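Local coordinates for GPI-anchored protein LLG1 (Arabidopsis thaliana, PDB 6A5D), which is a glycosylphosphatidylinositol-anchored protein that probably serves as a co-receptor in the perception of RALF peptides by a heterotypic receptor complex, at residues C26-E31 with T64-D69; G54-F59 with T76-Y81. All blocks are in the same frame, centred on the assembly; numbering follows the deposited sequence.

Contact 1: C26-E31 with T64-D69; sequences CPVNFE and TDQLND
In the N-terminal loop, joined to helix 74-86 by a disulfide, Val-28 and Phe-30 pack against Gln-66 and Leu-67 at the C-terminal end of the short helix 64-67. Val-28 lies across the aliphatic part of Gln-66, the two side chains meeting at about a right angle. Its CG2 is the branch that touches, 3.7 Å from Gln-66 CG and 4.0 Å from Gln-66 CB. The glutamine chain bends at chi2 (95°) and lies around this one methyl group. With CG1 anti to the backbone N (chi1 176°), Val-28 turns its other methyl inward over the centre of the Phe-30 ring, 3.6 Å above the ring plane. An inverse gamma turn centred on Asn-29 brings the two so close; it is closed by a weak bond of 3.0 Å from Phe-30 N to Val-28 O. Phe-30 then begins a 3-10 turn and sends its ring inward, where CZ comes within 4.0 Å of Leu-67 CD2, the methyl approaching the ring obliquely. No hydrogen bond links segments 26-31 and 64-69, and the contact is made by van der Waals packing, largely of apolar groups. On the helix side, Asn-68 is the first residue to leave helical geometry, although its N still bonds to Thr-64 O at 2.8 Å. Asn-68 ND2 meanwhile holds Gln-111 O, tying this end to the last modelled part of the chain. The disulfide Cys-26 to Cys-74 ties the start of the loop to helix 74-86, while Pro-27, Val-28 and Asn-29 lie beside a glycan carried by the protein itself.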
loop_
_atom_site.group_PDB
_atom_site.type_symbol
_atom_site.label_atom_id
_atom_site.label_comp_id
_atom_site.label_asym_id
_atom_site.label_seq_id
_atom_site.Cartn_x
_atom_site.Cartn_y
_atom_site.Cartn_z
ATOM N N CYS A 26 5.334 -14.722 2.075
ATOM C CA CYS A 26 4.550 -14.122 1.007
ATOM C C CYS A 26 5.095 -14.580 -0.341
ATOM O O CYS A 26 6.311 -14.487 -0.570
ATOM C CB CYS A 26 4.622 -12.601 1.075
ATOM S SG CYS A 26 3.503 -11.848 -0.115
ATOM N N PRO A 27 4.249 -15.093 -1.245
ATOM C CA PRO A 27 4.750 -15.497 -2.568
ATOM C C PRO A 27 4.998 -14.345 -3.531
ATOM O O PRO A 27 5.638 -14.567 -4.570
ATOM C CB PRO A 27 3.644 -16.418 -3.092
ATOM C CG PRO A 27 2.411 -15.931 -2.427
ATOM C CD PRO A 27 2.824 -15.427 -1.065
ATOM N N VAL A 28 4.495 -13.145 -3.239
ATOM C CA VAL A 28 4.776 -11.951 -4.037
ATOM C C VAL A 28 6.108 -11.363 -3.604
ATOM O O VAL A 28 6.349 -11.144 -2.411
ATOM C CB VAL A 28 3.641 -10.919 -3.888
ATOM C CG1 VAL A 28 3.967 -9.614 -4.646
ATOM C CG2 VAL A 28 2.309 -11.512 -4.352
ATOM N N ASN A 29 6.991 -11.124 -4.569
ATOM C CA ASN A 29 8.350 -10.662 -4.264
ATOM C C ASN A 29 8.390 -9.136 -4.156
ATOM O O ASN A 29 8.951 -8.426 -4.993
ATOM C CB ASN A 29 9.347 -11.176 -5.291
ATOM C CG ASN A 29 10.775 -11.147 -4.777
ATOM O OD1 ASN A 29 11.072 -10.542 -3.736
ATOM N ND2 ASN A 29 11.676 -11.789 -5.513
ATOM N N PHE A 30 7.802 -8.639 -3.066
ATOM C CA PHE A 30 7.720 -7.198 -2.864
ATOM C C PHE A 30 9.092 -6.542 -2.844
ATOM O O PHE A 30 9.227 -5.396 -3.287
ATOM C CB PHE A 30 6.949 -6.895 -1.579
ATOM C CG PHE A 30 5.468 -7.057 -1.724
ATOM C CD1 PHE A 30 4.755 -6.134 -2.448
ATOM C CD2 PHE A 30 4.783 -8.110 -1.117
ATOM C CE1 PHE A 30 3.384 -6.249 -2.605
ATOM C CE2 PHE A 30 3.417 -8.235 -1.263
ATOM C CZ PHE A 30 2.709 -7.302 -2.005
ATOM N N GLU A 31 10.122 -7.268 -2.390
ATOM C CA GLU A 31 11.456 -6.684 -2.292
ATOM C C GLU A 31 11.918 -6.077 -3.610
ATOM O O GLU A 31 12.557 -5.017 -3.625
ATOM C CB GLU A 31 12.465 -7.732 -1.830
ATOM C CG GLU A 31 13.855 -7.114 -1.676
ATOM C CD GLU A 31 14.901 -8.072 -1.164
ATOM O OE1 GLU A 31 14.565 -9.240 -0.890
ATOM O OE2 GLU A 31 16.064 -7.625 -1.003
ATOM N N THR A 64 -4.595 -7.836 -3.730
ATOM C CA THR A 64 -5.483 -8.060 -2.590
ATOM C C THR A 64 -5.621 -9.544 -2.260
ATOM O O THR A 64 -5.742 -9.903 -1.081
ATOM C CB THR A 64 -6.866 -7.424 -2.799
ATOM O OG1 THR A 64 -7.439 -7.866 -4.043
ATOM C CG2 THR A 64 -6.768 -5.924 -2.804
ATOM N N ASP A 65 -5.592 -10.423 -3.269
ATOM C CA ASP A 65 -5.674 -11.858 -2.986
ATOM C C ASP A 65 -4.606 -12.260 -1.974
ATOM O O ASP A 65 -4.886 -12.947 -0.984
ATOM C CB ASP A 65 -5.459 -12.689 -4.256
ATOM C CG ASP A 65 -6.631 -12.645 -5.242
ATOM O OD1 ASP A 65 -7.690 -12.060 -4.958
ATOM O OD2 ASP A 65 -6.465 -13.242 -6.332
ATOM N N GLN A 66 -3.369 -11.835 -2.211
ATOM C CA GLN A 66 -2.265 -12.233 -1.350
ATOM C C GLN A 66 -2.199 -11.376 -0.093
ATOM O O GLN A 66 -1.955 -11.897 1.000
ATOM C CB GLN A 66 -0.948 -12.172 -2.129
ATOM C CG GLN A 66 -0.931 -13.061 -3.373
ATOM C CD GLN A 66 -1.318 -12.327 -4.654
ATOM O OE1 GLN A 66 -2.233 -11.521 -4.686
ATOM N NE2 GLN A 66 -0.591 -12.610 -5.726
ATOM N N LEU A 67 -2.472 -10.076 -0.225
ATOM C CA LEU A 67 -2.431 -9.187 0.929
ATOM C C LEU A 67 -3.476 -9.578 1.964
ATOM O O LEU A 67 -3.247 -9.433 3.170
ATOM C CB LEU A 67 -2.639 -7.745 0.480
ATOM C CG LEU A 67 -1.482 -7.132 -0.306
ATOM C CD1 LEU A 67 -1.901 -5.812 -0.928
ATOM C CD2 LEU A 67 -0.259 -6.915 0.591
ATOM N N ASN A 68 -4.637 -10.046 1.511
ATOM C CA ASN A 68 -5.731 -10.434 2.399
ATOM C C ASN A 68 -5.667 -11.889 2.820
ATOM O O ASN A 68 -6.655 -12.415 3.356
ATOM C CB ASN A 68 -7.099 -10.083 1.811
ATOM C CG ASN A 68 -7.379 -8.594 1.843
ATOM O OD1 ASN A 68 -6.883 -7.874 2.713
ATOM N ND2 ASN A 68 -8.173 -8.124 0.899
ATOM N N ASP A 69 -4.565 -12.566 2.538
ATOM C CA ASP A 69 -4.287 -13.855 3.158
ATOM C C ASP A 69 -3.729 -13.546 4.539
ATOM O O ASP A 69 -2.541 -13.247 4.701
ATOM C CB ASP A 69 -3.308 -14.658 2.318
ATOM C CG ASP A 69 -2.926 -15.970 2.970
ATOM O OD1 ASP A 69 -3.431 -16.269 4.076
ATOM O OD2 ASP A 69 -2.142 -16.714 2.358
#

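Contact 2: G54-F59 with T76-Y81; sequences GAFKDF and TTMFSY
Met-78 reaches from helix 74-86 to Phe-56 and Phe-59 of helix 49-60, and successive atoms of its side chain meet first one ring, then two others. CB points toward the facing helix and starts an extended chain. CG comes 4.1 Å from Phe-59 CE2, and SD continues along that ring's edge in a Met-aromatic contact, close to the ring plane and 5.3 Å from the Phe-59 centroid. At SD the chain bends (chi3 67°), carrying CE away to a different pair of rings. That methyl sits at the edge of Phe-56, 3.8 Å from its CE1, and over the face of Phe-79, 4.0 Å above the centre of that ring. The two phenylalanines also meet each other rim to rim, Phe-56 CZ lying 3.7 Å from Phe-79 CE1, with their planes inclined at 28°. With an alanine here, replacing Phe-56, the Met-78 methyl and the rim of Phe-79 would probably lose their shared partner, leaving a gap between the helices. The axes of segments 54-59 and 76-81 come within 13.1 Å of each other at their closest, with their directions 131° apart, a distance bridged by these long side chains. Around this buried, all-helical core, Phe-93 and Cys-97 of helix 92-99 pack on Phe-56, while Phe-59 stacks with Tyr-35 and touches Ile-37 and Ile-38 of helix 36-39.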
loop_
_atom_site.group_PDB
_atom_site.type_symbol
_atom_site.label_atom_id
_atom_site.label_comp_id
_atom_site.label_asym_id
_atom_site.label_seq_id
_atom_site.Cartn_x
_atom_site.Cartn_y
_atom_site.Cartn_z
ATOM N N GLY A 54 -4.382 7.201 -3.997
ATOM C CA GLY A 54 -4.621 6.631 -5.314
ATOM C C GLY A 54 -3.431 5.850 -5.836
ATOM O O GLY A 54 -3.596 4.775 -6.414
ATOM N N ALA A 55 -2.222 6.372 -5.636
ATOM C CA ALA A 55 -1.026 5.680 -6.112
ATOM C C ALA A 55 -0.815 4.379 -5.352
ATOM O O ALA A 55 -0.412 3.360 -5.934
ATOM C CB ALA A 55 0.186 6.596 -5.950
ATOM N N PHE A 56 -1.068 4.404 -4.044
ATOM C CA PHE A 56 -0.968 3.199 -3.233
ATOM C C PHE A 56 -1.964 2.135 -3.683
ATOM O O PHE A 56 -1.601 0.955 -3.808
ATOM C CB PHE A 56 -1.185 3.586 -1.772
ATOM C CG PHE A 56 -1.405 2.427 -0.857
ATOM C CD1 PHE A 56 -0.401 1.507 -0.622
ATOM C CD2 PHE A 56 -2.627 2.254 -0.221
ATOM C CE1 PHE A 56 -0.600 0.442 0.227
ATOM C CE2 PHE A 56 -2.823 1.190 0.640
ATOM C CZ PHE A 56 -1.805 0.273 0.851
ATOM N N LYS A 57 -3.229 2.527 -3.930
ATOM C CA LYS A 57 -4.220 1.585 -4.448
ATOM C C LYS A 57 -3.810 1.066 -5.815
ATOM O O LYS A 57 -3.902 -0.139 -6.082
ATOM C CB LYS A 57 -5.587 2.265 -4.527
ATOM C CG LYS A 57 -6.254 2.363 -3.154
ATOM C CD LYS A 57 -7.600 3.081 -3.164
ATOM C CE LYS A 57 -8.175 3.119 -1.754
ATOM N NZ LYS A 57 -9.572 3.663 -1.727
ATOM N N ASP A 58 -3.299 1.950 -6.680
ATOM C CA ASP A 58 -2.851 1.509 -7.999
ATOM C C ASP A 58 -1.728 0.479 -7.890
ATOM O O ASP A 58 -1.670 -0.478 -8.678
ATOM C CB ASP A 58 -2.441 2.706 -8.850
ATOM C CG ASP A 58 -3.631 3.476 -9.400
ATOM O OD1 ASP A 58 -4.736 2.902 -9.485
ATOM O OD2 ASP A 58 -3.462 4.654 -9.766
ATOM N N PHE A 59 -0.853 0.640 -6.892
ATOM C CA PHE A 59 0.240 -0.303 -6.669
ATOM C C PHE A 59 -0.262 -1.606 -6.057
ATOM O O PHE A 59 0.163 -2.698 -6.465
ATOM C CB PHE A 59 1.278 0.320 -5.727
ATOM C CG PHE A 59 2.405 -0.624 -5.368
ATOM C CD1 PHE A 59 3.546 -0.682 -6.162
ATOM C CD2 PHE A 59 2.319 -1.458 -4.254
ATOM C CE1 PHE A 59 4.584 -1.558 -5.841
ATOM C CE2 PHE A 59 3.355 -2.337 -3.931
ATOM C CZ PHE A 59 4.480 -2.396 -4.733
ATOM N N THR A 76 2.433 -7.084 5.857
ATOM C CA THR A 76 3.540 -6.465 6.592
ATOM C C THR A 76 4.783 -6.320 5.716
ATOM O O THR A 76 5.499 -5.316 5.800
ATOM C CB THR A 76 3.845 -7.221 7.893
ATOM O OG1 THR A 76 4.201 -8.578 7.604
ATOM C CG2 THR A 76 2.648 -7.202 8.830
ATOM N N THR A 77 5.054 -7.306 4.857
ATOM C CA THR A 77 6.195 -7.205 3.952
ATOM C C THR A 77 6.020 -6.049 2.973
ATOM O O THR A 77 6.947 -5.265 2.754
ATOM C CB THR A 77 6.447 -8.522 3.211
ATOM O OG1 THR A 77 6.732 -9.567 4.153
ATOM C CG2 THR A 77 7.645 -8.378 2.273
ATOM N N MET A 78 4.832 -5.917 2.378
ATOM C CA MET A 78 4.601 -4.831 1.432
ATOM C C MET A 78 4.803 -3.473 2.086
ATOM O O MET A 78 5.492 -2.605 1.540
ATOM C CB MET A 78 3.200 -4.908 0.842
ATOM C CG MET A 78 2.961 -3.741 -0.088
ATOM S SD MET A 78 1.258 -3.613 -0.662
ATOM C CE MET A 78 0.393 -3.222 0.855
ATOM N N PHE A 79 4.178 -3.262 3.240
ATOM C CA PHE A 79 4.323 -1.974 3.910
ATOM C C PHE A 79 5.778 -1.709 4.293
ATOM O O PHE A 79 6.259 -0.569 4.206
ATOM C CB PHE A 79 3.398 -1.905 5.125
ATOM C CG PHE A 79 1.956 -1.650 4.768
ATOM C CD1 PHE A 79 1.584 -0.451 4.172
ATOM C CD2 PHE A 79 0.971 -2.580 5.074
ATOM C CE1 PHE A 79 0.254 -0.185 3.862
ATOM C CE2 PHE A 79 -0.369 -2.333 4.759
ATOM C CZ PHE A 79 -0.728 -1.132 4.150
ATOM N N SER A 80 6.514 -2.751 4.683
ATOM C CA SER A 80 7.911 -2.545 5.054
ATOM C C SER A 80 8.721 -2.025 3.871
ATOM O O SER A 80 9.544 -1.116 4.031
ATOM C CB SER A 80 8.509 -3.823 5.638
ATOM O OG SER A 80 8.828 -4.755 4.626
ATOM N N TYR A 81 8.451 -2.526 2.663
ATOM C CA TYR A 81 9.205 -2.070 1.501
ATOM C C TYR A 81 8.704 -0.739 0.962
ATOM O O TYR A 81 9.513 0.097 0.540
ATOM C CB TYR A 81 9.232 -3.128 0.394
ATOM C CG TYR A 81 10.223 -4.214 0.687
ATOM C CD1 TYR A 81 11.587 -3.932 0.719
ATOM C CD2 TYR A 81 9.808 -5.511 0.969
ATOM C CE1 TYR A 81 12.503 -4.913 1.020
ATOM C CE2 TYR A 81 10.729 -6.498 1.277
ATOM C CZ TYR A 81 12.073 -6.188 1.297
ATOM O OH TYR A 81 13.013 -7.157 1.583
#

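Overall arrangement
From the N terminus, the chain runs through the loop 26-31 and helix 36-39 into helix 49-60, whose residues 54-59 form the first side of contact 2. Helix 64-67 follows and returns to the opening loop, closing contact 1; helix 74-86 then comes back to helix 49-60 and closes contact 2. The two closures therefore cross rather than nest. They join physically at helix 74-86: Phe-30 CE1 lies 3.6 Å from Met-78 CG, Leu-67 CD2 is 3.8 Å from Met-78 CE, and Glu-31 packs on Tyr-81. The centres are about 10 Å apart, contact 2 near the centre of the molecule and contact 1 farther out, extending the central core to the N-terminal loop.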